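Local coordinates for FAD dependent oxidoreductase domain-containing protein (Deinococcus radiodurans R1, PDB 3C4N) that is of unknown function but binds ADP in this crystal and is probably an FAD-dependent oxidoreductase, at residues Ile39-Ala44 and Ala50-Leu55; Ala225-Val230 and Gln392-Ser397; Pro361-Leu366 and His388-Arg393; Ser112-Glu117 and Ala175-Gln180. All coordinates share one frame; numbering follows the deposited sequence.

Contact 1. Residues Ile39-Ala44 and Ala50-Leu55. With ADP (adenosine-5'-diphosphate), chain C.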
loop_
_atom_site.group_PDB
_atom_site.type_symbol
_atom_site.label_atom_id
_atom_site.label_comp_id
_atom_site.label_asym_id
_atom_site.label_seq_id
_atom_site.Cartn_x
_atom_site.Cartn_y
_atom_site.Cartn_z
ATOM N N ILE A 39 10.159 14.366 0.521
ATOM C CA ILE A 39 9.174 14.567 -0.519
ATOM C C ILE A 39 7.825 13.976 -0.176
ATOM O O ILE A 39 7.740 12.834 0.248
ATOM C CB ILE A 39 9.633 13.904 -1.814
ATOM C CG1 ILE A 39 10.985 14.460 -2.250
ATOM C CG2 ILE A 39 8.605 14.125 -2.897
ATOM C CD1 ILE A 39 11.616 13.637 -3.354
ATOM N N VAL A 40 6.761 14.749 -0.356
ATOM C CA VAL A 40 5.429 14.219 -0.094
ATOM C C VAL A 40 4.588 14.351 -1.370
ATOM O O VAL A 40 4.442 15.435 -1.931
ATOM C CB VAL A 40 4.751 14.947 1.111
ATOM C CG1 VAL A 40 3.295 14.529 1.238
ATOM C CG2 VAL A 40 5.477 14.596 2.393
ATOM N N VAL A 41 4.065 13.231 -1.848
ATOM C CA VAL A 41 3.236 13.244 -3.041
ATOM C C VAL A 41 1.782 12.992 -2.636
ATOM O O VAL A 41 1.459 11.958 -2.036
ATOM C CB VAL A 41 3.679 12.158 -4.068
ATOM C CG1 VAL A 41 2.757 12.159 -5.287
ATOM C CG2 VAL A 41 5.113 12.398 -4.509
ATOM N N ILE A 42 0.914 13.953 -2.961
ATOM C CA ILE A 42 -0.516 13.872 -2.650
ATOM C C ILE A 42 -1.252 13.416 -3.899
ATOM O O ILE A 42 -1.249 14.107 -4.916
ATOM C CB ILE A 42 -1.078 15.249 -2.214
ATOM C CG1 ILE A 42 -0.247 15.788 -1.038
ATOM C CG2 ILE A 42 -2.576 15.118 -1.850
ATOM C CD1 ILE A 42 -0.574 17.211 -0.641
ATOM N N GLY A 43 -1.875 12.245 -3.821
ATOM C CA GLY A 43 -2.606 11.712 -4.959
ATOM C C GLY A 43 -1.937 10.496 -5.576
ATOM O O GLY A 43 -0.814 10.582 -6.090
ATOM N N ALA A 44 -2.613 9.353 -5.537
ATOM C CA ALA A 44 -2.025 8.158 -6.105
ATOM C C ALA A 44 -2.669 7.711 -7.415
ATOM O O ALA A 44 -2.704 6.522 -7.715
ATOM C CB ALA A 44 -2.044 7.011 -5.076
ATOM N N ALA A 50 2.801 7.944 -10.957
ATOM C CA ALA A 50 3.934 7.927 -11.887
ATOM C C ALA A 50 5.075 8.793 -11.376
ATOM O O ALA A 50 6.244 8.407 -11.446
ATOM C CB ALA A 50 3.503 8.409 -13.261
ATOM N N CYS A 51 4.720 9.966 -10.859
ATOM C CA CYS A 51 5.700 10.903 -10.331
ATOM C C CYS A 51 6.439 10.281 -9.149
ATOM O O CYS A 51 7.659 10.405 -9.051
ATOM C CB CYS A 51 5.009 12.204 -9.916
ATOM S SG CYS A 51 6.130 13.595 -9.695
ATOM N N ALA A 52 5.708 9.601 -8.261
ATOM C CA ALA A 52 6.335 8.963 -7.096
ATOM C C ALA A 52 7.286 7.867 -7.558
ATOM O O ALA A 52 8.345 7.662 -6.965
ATOM C CB ALA A 52 5.280 8.385 -6.159
ATOM N N PHE A 53 6.909 7.173 -8.626
ATOM C CA PHE A 53 7.759 6.123 -9.166
ATOM C C PHE A 53 9.067 6.722 -9.711
ATOM O O PHE A 53 10.156 6.288 -9.333
ATOM C CB PHE A 53 7.025 5.368 -10.269
ATOM C CG PHE A 53 7.897 4.436 -11.036
ATOM C CD1 PHE A 53 8.474 3.336 -10.419
ATOM C CD2 PHE A 53 8.155 4.663 -12.380
ATOM C CE1 PHE A 53 9.303 2.464 -11.135
ATOM C CE2 PHE A 53 8.979 3.804 -13.109
ATOM C CZ PHE A 53 9.555 2.700 -12.485
ATOM N N TYR A 54 8.960 7.736 -10.569
ATOM C CA TYR A 54 10.146 8.349 -11.151
ATOM C C TYR A 54 11.042 8.987 -10.090
ATOM O O TYR A 54 12.263 8.986 -10.228
ATOM C CB TYR A 54 9.769 9.394 -12.204
ATOM C CG TYR A 54 9.086 8.819 -13.419
ATOM C CD1 TYR A 54 9.672 7.781 -14.148
ATOM C CD2 TYR A 54 7.856 9.309 -13.840
ATOM C CE1 TYR A 54 9.040 7.244 -15.271
ATOM C CE2 TYR A 54 7.215 8.787 -14.954
ATOM C CZ TYR A 54 7.801 7.757 -15.671
ATOM O OH TYR A 54 7.146 7.243 -16.776
ATOM N N LEU A 55 10.444 9.528 -9.033
ATOM C CA LEU A 55 11.241 10.124 -7.977
ATOM C C LEU A 55 11.999 9.053 -7.197
ATOM O O LEU A 55 13.114 9.299 -6.732
ATOM C CB LEU A 55 10.370 10.947 -7.030
ATOM C CG LEU A 55 10.002 12.324 -7.583
ATOM C CD1 LEU A 55 8.910 12.946 -6.713
ATOM C CD2 LEU A 55 11.255 13.212 -7.616
HETATM P PB ADP C . -4.969 12.214 -12.024
HETATM O O1B ADP C . -4.475 13.558 -12.322
HETATM O O2B ADP C . -3.783 11.141 -12.092
HETATM O O3B ADP C . -6.127 11.796 -13.070
HETATM P PA ADP C . -6.783 11.274 -10.337
HETATM O O1A ADP C . -7.993 12.119 -10.318
HETATM O O2A ADP C . -6.939 10.162 -11.504
HETATM O O3A ADP C . -5.467 12.169 -10.542
HETATM O "O5'" ADP C . -6.428 10.624 -8.920
HETATM C "C5'" ADP C . -5.613 11.522 -8.231
HETATM C "C4'" ADP C . -5.642 11.237 -6.753
HETATM O "O4'" ADP C . -5.552 12.202 -5.672
HETATM C "C3'" ADP C . -7.022 10.658 -6.734
HETATM O "O3'" ADP C . -6.980 9.285 -7.124
HETATM C "C2'" ADP C . -7.521 10.876 -5.304
HETATM O "O2'" ADP C . -7.882 9.620 -4.705
HETATM C "C1'" ADP C . -6.326 11.588 -4.609
HETATM N N9 ADP C . -6.673 12.720 -3.812
HETATM C C8 ADP C . -7.536 13.749 -4.221
HETATM N N7 ADP C . -7.670 14.619 -3.235
HETATM C C5 ADP C . -6.891 14.234 -2.190
HETATM C C6 ADP C . -6.523 14.792 -0.938
HETATM N N6 ADP C . -6.755 16.156 -0.660
HETATM N N1 ADP C . -5.712 14.086 -0.117
HETATM C C2 ADP C . -5.225 12.898 -0.472
HETATM N N3 ADP C . -5.470 12.367 -1.613
HETATM C C4 ADP C . -6.245 13.022 -2.571
#

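Contact 2. Residues Ala225-Val230 and Gln392-Ser397. Unlike the reference sequence in segment 392-397: Ser397 (reference Gly).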
loop_
_atom_site.group_PDB
_atom_site.type_symbol
_atom_site.label_atom_id
_atom_site.label_comp_id
_atom_site.label_asym_id
_atom_site.label_seq_id
_atom_site.Cartn_x
_atom_site.Cartn_y
_atom_site.Cartn_z
ATOM N N ALA A 225 7.643 18.568 5.430
ATOM C CA ALA A 225 8.036 18.117 4.109
ATOM C C ALA A 225 8.831 19.206 3.401
ATOM O O ALA A 225 8.444 20.372 3.423
ATOM C CB ALA A 225 6.799 17.779 3.300
ATOM N N GLY A 226 9.947 18.832 2.781
ATOM C CA GLY A 226 10.750 19.812 2.065
ATOM C C GLY A 226 10.147 20.110 0.704
ATOM O O GLY A 226 10.275 21.217 0.177
ATOM N N VAL A 227 9.489 19.107 0.131
ATOM C CA VAL A 227 8.858 19.262 -1.166
ATOM C C VAL A 227 7.505 18.573 -1.163
ATOM O O VAL A 227 7.384 17.436 -0.709
ATOM C CB VAL A 227 9.716 18.651 -2.309
ATOM C CG1 VAL A 227 9.077 18.972 -3.655
ATOM C CG2 VAL A 227 11.140 19.201 -2.264
ATOM N N ILE A 228 6.492 19.275 -1.669
ATOM C CA ILE A 228 5.124 18.765 -1.739
ATOM C C ILE A 228 4.577 18.816 -3.165
ATOM O O ILE A 228 4.421 19.894 -3.748
ATOM C CB ILE A 228 4.175 19.592 -0.847
ATOM C CG1 ILE A 228 4.594 19.462 0.620
ATOM C CG2 ILE A 228 2.735 19.153 -1.075
ATOM C CD1 ILE A 228 3.809 20.342 1.574
ATOM N N ILE A 229 4.283 17.641 -3.714
ATOM C CA ILE A 229 3.731 17.526 -5.057
ATOM C C ILE A 229 2.228 17.278 -4.959
ATOM O O ILE A 229 1.788 16.263 -4.419
ATOM C CB ILE A 229 4.397 16.370 -5.828
ATOM C CG1 ILE A 229 5.892 16.655 -5.963
ATOM C CG2 ILE A 229 3.749 16.194 -7.188
ATOM C CD1 ILE A 229 6.647 15.572 -6.666
ATOM N N VAL A 230 1.454 18.231 -5.475
ATOM C CA VAL A 230 -0.003 18.172 -5.473
ATOM C C VAL A 230 -0.524 17.503 -6.737
ATOM O O VAL A 230 -0.730 18.151 -7.765
ATOM C CB VAL A 230 -0.609 19.592 -5.375
ATOM C CG1 VAL A 230 -2.108 19.542 -5.510
ATOM C CG2 VAL A 230 -0.225 20.231 -4.065
ATOM N N GLN A 392 12.393 14.948 -12.420
ATOM C CA GLN A 392 13.755 15.380 -12.720
ATOM C C GLN A 392 14.061 16.697 -12.014
ATOM O O GLN A 392 15.049 16.803 -11.289
ATOM C CB GLN A 392 13.948 15.540 -14.237
ATOM C CG GLN A 392 14.111 14.216 -14.991
ATOM C CD GLN A 392 14.170 14.377 -16.524
ATOM O OE1 GLN A 392 13.211 14.847 -17.148
ATOM N NE2 GLN A 392 15.294 13.970 -17.130
ATOM N N ARG A 393 13.203 17.693 -12.210
ATOM C CA ARG A 393 13.411 18.996 -11.589
ATOM C C ARG A 393 13.442 18.941 -10.063
ATOM O O ARG A 393 14.295 19.567 -9.440
ATOM C CB ARG A 393 12.347 19.993 -12.077
ATOM C CG ARG A 393 12.515 20.345 -13.563
ATOM C CD ARG A 393 11.627 21.497 -14.050
ATOM N NE ARG A 393 10.221 21.124 -14.174
ATOM C CZ ARG A 393 9.297 21.398 -13.262
ATOM N NH1 ARG A 393 9.647 22.052 -12.159
ATOM N NH2 ARG A 393 8.035 21.022 -13.457
ATOM N N VAL A 394 12.535 18.182 -9.460
ATOM C CA VAL A 394 12.494 18.075 -8.006
ATOM C C VAL A 394 13.766 17.408 -7.495
ATOM O O VAL A 394 14.353 17.814 -6.485
ATOM C CB VAL A 394 11.268 17.249 -7.549
ATOM C CG1 VAL A 394 11.335 16.983 -6.045
ATOM C CG2 VAL A 394 9.996 17.997 -7.884
ATOM N N SER A 395 14.188 16.378 -8.215
ATOM C CA SER A 395 15.383 15.634 -7.861
ATOM C C SER A 395 16.638 16.525 -7.939
ATOM O O SER A 395 17.506 16.463 -7.071
ATOM C CB SER A 395 15.502 14.423 -8.789
ATOM O OG SER A 395 16.680 13.685 -8.537
ATOM N N ALA A 396 16.724 17.361 -8.972
ATOM C CA ALA A 396 17.859 18.261 -9.143
ATOM C C ALA A 396 17.948 19.301 -8.022
ATOM O O ALA A 396 19.006 19.474 -7.416
ATOM C CB ALA A 396 17.776 18.962 -10.498
ATOM N N SER A 397 16.845 19.996 -7.742
ATOM C CA SER A 397 16.859 21.014 -6.692
ATOM C C SER A 397 17.185 20.424 -5.317
ATOM O O SER A 397 17.546 21.153 -4.392
ATOM C CB SER A 397 15.533 21.801 -6.658
ATOM O OG SER A 397 14.398 20.975 -6.814
#

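Contact 3. Residues Pro361-Leu366 and His388-Arg393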
loop_
_atom_site.group_PDB
_atom_site.type_symbol
_atom_site.label_atom_id
_atom_site.label_comp_id
_atom_site.label_asym_id
_atom_site.label_seq_id
_atom_site.Cartn_x
_atom_site.Cartn_y
_atom_site.Cartn_z
ATOM N N PRO A 361 -1.024 18.038 -20.205
ATOM C CA PRO A 361 -0.565 17.807 -18.835
ATOM C C PRO A 361 0.520 18.844 -18.558
ATOM O O PRO A 361 1.220 19.279 -19.478
ATOM C CB PRO A 361 -0.000 16.393 -18.898
ATOM C CG PRO A 361 -0.881 15.731 -19.924
ATOM C CD PRO A 361 -0.960 16.791 -20.992
ATOM N N GLN A 362 0.675 19.239 -17.302
ATOM C CA GLN A 362 1.675 20.245 -16.956
ATOM C C GLN A 362 1.984 20.243 -15.464
ATOM O O GLN A 362 1.282 19.630 -14.661
ATOM C CB GLN A 362 1.168 21.644 -17.339
ATOM C CG GLN A 362 -0.116 22.059 -16.596
ATOM C CD GLN A 362 -0.424 23.551 -16.664
ATOM O OE1 GLN A 362 -0.761 24.095 -17.727
ATOM N NE2 GLN A 362 -0.310 24.223 -15.519
ATOM N N ALA A 363 3.043 20.945 -15.098
ATOM C CA ALA A 363 3.422 21.065 -13.707
ATOM C C ALA A 363 3.889 22.509 -13.472
ATOM O O ALA A 363 4.248 23.221 -14.413
ATOM C CB ALA A 363 4.537 20.087 -13.384
ATOM N N GLU A 364 3.876 22.949 -12.225
ATOM C CA GLU A 364 4.322 24.287 -11.937
ATOM C C GLU A 364 4.631 24.398 -10.453
ATOM O O GLU A 364 4.045 23.689 -9.638
ATOM C CB GLU A 364 3.238 25.285 -12.351
ATOM C CG GLU A 364 1.996 25.257 -11.487
ATOM C CD GLU A 364 0.832 26.022 -12.109
ATOM O OE1 GLU A 364 1.013 27.204 -12.511
ATOM O OE2 GLU A 364 -0.270 25.435 -12.186
ATOM N N GLU A 365 5.569 25.265 -10.098
ATOM C CA GLU A 365 5.905 25.442 -8.697
ATOM C C GLU A 365 5.214 26.736 -8.261
ATOM O O GLU A 365 5.678 27.832 -8.570
ATOM C CB GLU A 365 7.428 25.525 -8.524
ATOM C CG GLU A 365 7.898 25.380 -7.073
ATOM C CD GLU A 365 9.410 25.557 -6.882
ATOM O OE1 GLU A 365 10.058 26.218 -7.726
ATOM O OE2 GLU A 365 9.945 25.045 -5.868
ATOM N N LEU A 366 4.087 26.585 -7.566
ATOM C CA LEU A 366 3.282 27.705 -7.088
ATOM C C LEU A 366 3.887 28.422 -5.887
ATOM O O LEU A 366 3.401 29.469 -5.462
ATOM C CB LEU A 366 1.877 27.222 -6.720
ATOM C CG LEU A 366 1.070 26.590 -7.858
ATOM C CD1 LEU A 366 -0.304 26.100 -7.337
ATOM C CD2 LEU A 366 0.901 27.618 -8.951
ATOM N N HIS A 388 7.423 12.713 -15.187
ATOM C CA HIS A 388 8.858 12.469 -15.202
ATOM C C HIS A 388 9.659 13.770 -15.216
ATOM O O HIS A 388 10.711 13.865 -14.588
ATOM C CB HIS A 388 9.235 11.639 -16.420
ATOM C CG HIS A 388 10.705 11.395 -16.547
ATOM N ND1 HIS A 388 11.483 12.008 -17.507
ATOM C CD2 HIS A 388 11.540 10.603 -15.833
ATOM C CE1 HIS A 388 12.733 11.600 -17.379
ATOM N NE2 HIS A 388 12.795 10.748 -16.372
ATOM N N GLU A 389 9.154 14.757 -15.955
ATOM C CA GLU A 389 9.768 16.075 -16.075
ATOM C C GLU A 389 9.788 16.695 -14.677
ATOM O O GLU A 389 10.804 17.229 -14.239
ATOM C CB GLU A 389 8.928 16.928 -17.044
ATOM C CG GLU A 389 9.585 18.166 -17.664
ATOM C CD GLU A 389 9.583 19.399 -16.752
ATOM O OE1 GLU A 389 8.576 19.631 -16.048
ATOM O OE2 GLU A 389 10.590 20.148 -16.756
ATOM N N LEU A 390 8.672 16.594 -13.960
ATOM C CA LEU A 390 8.592 17.157 -12.618
ATOM C C LEU A 390 9.530 16.429 -11.678
ATOM O O LEU A 390 10.149 17.048 -10.808
ATOM C CB LEU A 390 7.165 17.079 -12.064
ATOM C CG LEU A 390 7.038 17.536 -10.604
ATOM C CD1 LEU A 390 7.503 18.983 -10.481
ATOM C CD2 LEU A 390 5.607 17.368 -10.117
ATOM N N ALA A 391 9.636 15.114 -11.847
ATOM C CA ALA A 391 10.520 14.321 -10.996
ATOM C C ALA A 391 11.975 14.757 -11.168
ATOM O O ALA A 391 12.696 14.925 -10.182
ATOM C CB ALA A 391 10.372 12.833 -11.309
ATOM N N GLN A 392 12.393 14.948 -12.420
ATOM C CA GLN A 392 13.755 15.380 -12.720
ATOM C C GLN A 392 14.061 16.697 -12.014
ATOM O O GLN A 392 15.049 16.803 -11.289
ATOM C CB GLN A 392 13.948 15.540 -14.237
ATOM C CG GLN A 392 14.111 14.216 -14.991
ATOM C CD GLN A 392 14.170 14.377 -16.524
ATOM O OE1 GLN A 392 13.211 14.847 -17.148
ATOM N NE2 GLN A 392 15.294 13.970 -17.130
ATOM N N ARG A 393 13.203 17.693 -12.210
ATOM C CA ARG A 393 13.411 18.996 -11.589
ATOM C C ARG A 393 13.442 18.941 -10.063
ATOM O O ARG A 393 14.295 19.567 -9.440
ATOM C CB ARG A 393 12.347 19.993 -12.077
ATOM C CG ARG A 393 12.515 20.345 -13.563
ATOM C CD ARG A 393 11.627 21.497 -14.050
ATOM N NE ARG A 393 10.221 21.124 -14.174
ATOM C CZ ARG A 393 9.297 21.398 -13.262
ATOM N NH1 ARG A 393 9.647 22.052 -12.159
ATOM N NH2 ARG A 393 8.035 21.022 -13.457
#

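Contact 4. Residues Ser112-Glu117 and Ala175-Gln180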
loop_
_atom_site.group_PDB
_atom_site.type_symbol
_atom_site.label_atom_id
_atom_site.label_comp_id
_atom_site.label_asym_id
_atom_site.label_seq_id
_atom_site.Cartn_x
_atom_site.Cartn_y
_atom_site.Cartn_z
ATOM N N SER A 112 10.319 -1.451 -16.020
ATOM C CA SER A 112 10.332 -2.146 -14.735
ATOM C C SER A 112 10.315 -3.660 -14.882
ATOM O O SER A 112 10.083 -4.374 -13.909
ATOM C CB SER A 112 9.111 -1.742 -13.921
ATOM O OG SER A 112 7.944 -2.240 -14.554
ATOM N N GLY A 113 10.546 -4.144 -16.094
ATOM C CA GLY A 113 10.524 -5.572 -16.320
ATOM C C GLY A 113 9.159 -6.155 -15.993
ATOM O O GLY A 113 8.994 -7.371 -15.948
ATOM N N LYS A 114 8.175 -5.292 -15.763
ATOM C CA LYS A 114 6.829 -5.748 -15.441
ATOM C C LYS A 114 5.942 -5.842 -16.682
ATOM O O LYS A 114 6.334 -5.444 -17.786
ATOM C CB LYS A 114 6.185 -4.808 -14.411
ATOM C CG LYS A 114 6.773 -4.894 -13.004
ATOM C CD LYS A 114 6.560 -6.275 -12.402
ATOM C CE LYS A 114 6.963 -6.351 -10.925
ATOM N NZ LYS A 114 8.419 -6.427 -10.694
ATOM N N THR A 115 4.740 -6.372 -16.482
ATOM C CA THR A 115 3.776 -6.541 -17.555
ATOM C C THR A 115 2.751 -5.409 -17.601
ATOM O O THR A 115 2.109 -5.080 -16.593
ATOM C CB THR A 115 3.027 -7.888 -17.412
ATOM O OG1 THR A 115 1.988 -7.981 -18.397
ATOM C CG2 THR A 115 2.417 -8.007 -16.025
ATOM N N LEU A 116 2.616 -4.812 -18.783
ATOM C CA LEU A 116 1.663 -3.732 -19.004
ATOM C C LEU A 116 0.991 -3.976 -20.351
ATOM O O LEU A 116 1.590 -3.740 -21.390
ATOM C CB LEU A 116 2.381 -2.380 -19.015
ATOM C CG LEU A 116 1.573 -1.202 -18.466
ATOM C CD1 LEU A 116 1.906 0.047 -19.276
ATOM C CD2 LEU A 116 0.097 -1.484 -18.550
ATOM N N GLU A 117 -0.243 -4.467 -20.309
ATOM C CA GLU A 117 -1.027 -4.769 -21.507
ATOM C C GLU A 117 -1.198 -3.546 -22.394
ATOM O O GLU A 117 -1.870 -2.588 -22.008
ATOM C CB GLU A 117 -2.427 -5.273 -21.124
ATOM C CG GLU A 117 -2.480 -6.558 -20.314
ATOM C CD GLU A 117 -2.173 -7.784 -21.145
ATOM O OE1 GLU A 117 -2.125 -8.890 -20.563
ATOM O OE2 GLU A 117 -1.980 -7.644 -22.377
ATOM N N ALA A 175 -1.240 3.120 -13.542
ATOM C CA ALA A 175 -1.134 3.746 -12.231
ATOM C C ALA A 175 -0.760 2.740 -11.136
ATOM O O ALA A 175 0.180 2.970 -10.384
ATOM C CB ALA A 175 -2.452 4.440 -11.892
ATOM N N LEU A 176 -1.502 1.635 -11.051
ATOM C CA LEU A 176 -1.231 0.595 -10.053
ATOM C C LEU A 176 0.221 0.128 -10.161
ATOM O O LEU A 176 0.933 0.029 -9.162
ATOM C CB LEU A 176 -2.155 -0.609 -10.255
ATOM C CG LEU A 176 -1.982 -1.706 -9.196
ATOM C CD1 LEU A 176 -2.311 -1.121 -7.836
ATOM C CD2 LEU A 176 -2.875 -2.923 -9.493
ATOM N N LEU A 177 0.641 -0.171 -11.387
ATOM C CA LEU A 177 1.998 -0.617 -11.650
ATOM C C LEU A 177 2.995 0.392 -11.109
ATOM O O LEU A 177 3.973 0.033 -10.459
ATOM C CB LEU A 177 2.232 -0.777 -13.151
ATOM C CG LEU A 177 3.687 -0.918 -13.591
ATOM C CD1 LEU A 177 4.333 -2.137 -12.950
ATOM C CD2 LEU A 177 3.728 -1.033 -15.091
ATOM N N ALA A 178 2.742 1.662 -11.384
ATOM C CA ALA A 178 3.634 2.710 -10.941
ATOM C C ALA A 178 3.645 2.775 -9.428
ATOM O O ALA A 178 4.706 2.861 -8.816
ATOM C CB ALA A 178 3.205 4.043 -11.530
ATOM N N ALA A 179 2.472 2.727 -8.811
ATOM C CA ALA A 179 2.429 2.783 -7.354
ATOM C C ALA A 179 3.164 1.562 -6.789
ATOM O O ALA A 179 4.035 1.698 -5.938
ATOM C CB ALA A 179 0.983 2.819 -6.862
ATOM N N GLN A 180 2.825 0.375 -7.275
ATOM C CA GLN A 180 3.468 -0.833 -6.792
ATOM C C GLN A 180 4.986 -0.733 -6.794
ATOM O O GLN A 180 5.635 -0.927 -5.759
ATOM C CB GLN A 180 3.015 -2.033 -7.618
ATOM C CG GLN A 180 1.580 -2.380 -7.333
ATOM C CD GLN A 180 1.119 -3.599 -8.067
ATOM O OE1 GLN A 180 1.524 -3.835 -9.211
ATOM N NE2 GLN A 180 0.253 -4.387 -7.423
#

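Contact 1. Residues Ile39-Ala44 and Ala50-Leu55
Ile39 and Leu55 cross obliquely, methyl against methyl: the branch methyl CG2 of Ile39 meets CD1 of Leu55 at 4.0 Å. Ile39 presents that branch because CG2 lies anti to the backbone N while CG1 takes the place beside it (chi1 -58°). Two residues further along the strand, Val41 turns its CG2 to the same helix face, reaching Ala52 CB at 4.3 Å and the same Leu55 CD1 at 4.4 Å. One leucine methyl is therefore shared by two strand side chains, and the alanine lets the strand and helix come near, with the CA atoms of Val41 and Ala52 6.7 Å apart. Strand 39-42 and helix 50-55 run nearly antiparallel, at 158°, with 9.3 Å between their axes. This is the first strand-turn-helix of a Rossmann-type beta-alpha-beta unit, strand 36-42, helix 46-58 and strand 64-67, with Gly43 opening what looks like the GxGxxG dinucleotide-binding turn. The alternate strand residues face the other way, and there Ile42 lays its CG2 against the adenine, 3.7 Å from C2 of ADP. At Gly43 the chain runs close against the ribose, its CA 3.1 Å from O4' of ADP; a CB at that position would clash with the same oxygen. Ala44 follows close to the sugar, its backbone N donating to a carboxylate oxygen of Glu68, a residue that itself binds ADP. On the strand side of the helix, Ile229 from the neighbouring strand 227-230 touches Val41, Cys51 and Leu55, continuing the apolar layer under the sheet.

Contact 2. Residues Ala225-Val230 and Gln392-Ser397
Val227 is the first residue of segment 225-230 to touch the helix, just past the corner the chain turns at Gly226. Its CG1 meets CG1 of Val394 at 3.8 Å, the closest approach here, and the two side chains pass alongside one another, pointing in opposite senses. In both residues the methyl that makes this closest touch is the one opposite the backbone N (chi1 -174° in Val227, 172° in Val394). The CA atoms of this pair are 7.8 Å apart. Ile228 faces the other side of the sheet, where it packs on Ile42 and Leu197. With Ile229 the chain turns a side chain to the helix again, and the end of that isoleucine, CD1, comes to 4.3 Å from CG2 of Val394. Val394 thus spreads its two methyls over two alternate strand residues, one to each, and supplies essentially all of the helix side of the contact. Val230 turns back to the far face and also lies on Leu197. The seam is purely apolar and buried: Leu55 of helix 46-58 touches both Ile229 and Val394, while His371 of strand 370-374 touches Val227 and Val394. A C-terminal helix, 379-398, packed on a parallel strand next to the first strand of the nucleotide-binding unit is the alpha/beta layering of a Rossmann-type FAD domain.

Contact 3. Residues Pro361-Leu366 and His388-Arg393
A small, partly buried strand-to-helix contact joins the antiparallel strand 362-367, beside strand 370-374 in the main sheet, to the C-terminal helix 379-398. Ala363 carries the strand side. Its methyl reaches CB of Leu390 at 4.2 Å and, at 3.6 Å, NH2 of Arg393, lying at the edge of the guanidinium and in its plane. Ala363 and Leu390 have their CA atoms 6.6 Å apart, close enough for the methyl to touch the base of the leucine. In this Rossmann-type domain the helix packs over the sheet's face, and Leu390 continues inward to Cys51 and His371. Arg393 is held in place by Glu389, one helical turn earlier: it grips the carboxylate side-on in a salt bridge, NE 2.8 Å from OE2 and NH2 3.0 Å from OE1 of Glu389, OE1 accepting from both nitrogens. Both oxygens lie almost in the guanidinium plane, but the carboxylate is tilted, its syn side meeting the nitrogens 19-27° out of plane. The arginine chain bends at chi3 (-73°), turning its end back to Glu389. A leucine in place of Arg393 would probably leave the Glu389 carboxylate without its charged mate and Ala363 without the flat edge that borders it.

Contact 4. Residues Ser112-Glu117 and Ala175-Gln180
Segment 112-117 is an irregular loop passing one side of helix 171-183, whose residues 175-180 keep regular helical bonds such as Ala179 N to Ala175 O. The backbones stay apart: the nearest CA atoms, of Leu116 and Leu177, are 8.0 Å from each other. Side chains bridge that gap, Leu177 making every contact from segment 175-180. Its CG stands anti to the backbone N (chi1 166°), which carries the fork of the leucine out to the loop, with one methyl for each part of it. CD1 goes to Lys114, 3.6 Å from CB and 3.7 Å from CG, so the lysine is met by the base of its chain; the bends at chi2 and chi4 take its amine elsewhere. CD1 also lies 4.0 Å from OG of Ser112, a hydroxyl hydrogen-bonded to the backbone O of Ala109. The other methyl, CD2, meets CG of Leu116 at 4.0 Å, the two leucines crossing at a slant. Structurally this packs a loop leading into strand 118-127 of the second sheet onto a helix leading to strand 188-190, which pairs in parallel with strand 64-67 at the edge of the nucleotide-binding sheet. Leu116 also touches Leu174 of the same helix and Ala109 of the loop. Gln181 receives both Ser112 and Lys114, while Lys114 and Gln180 pack against Gly184 and Gly186 of the second subunit.

In the fold
Contacts 1, 2 and 3 form one continuous layer, and contact 1 is the part that reaches ADP. Contacts 1 and 2, with centres 10 Å apart, are joined through neighbouring strands by a probable hydrogen bond from Val40 N to Val227 O, 2.8 Å, and by Leu55 CD1 on Ile229 CD1 at 3.5 Å. Contacts 2 and 3 share Gln392 and Arg393 of helix 379-398, their centres 9 Å apart. Contact 3 meets contact 1 where Cys51 SG touches Leu390 CD2 at 3.8 Å. Contact 4 lies farther off, 14 Å from contact 1 by centres, yet Phe53 CB still packs on Ala178 O at 3.7 Å; the side chain of Leu177 is about 13 Å from ADP.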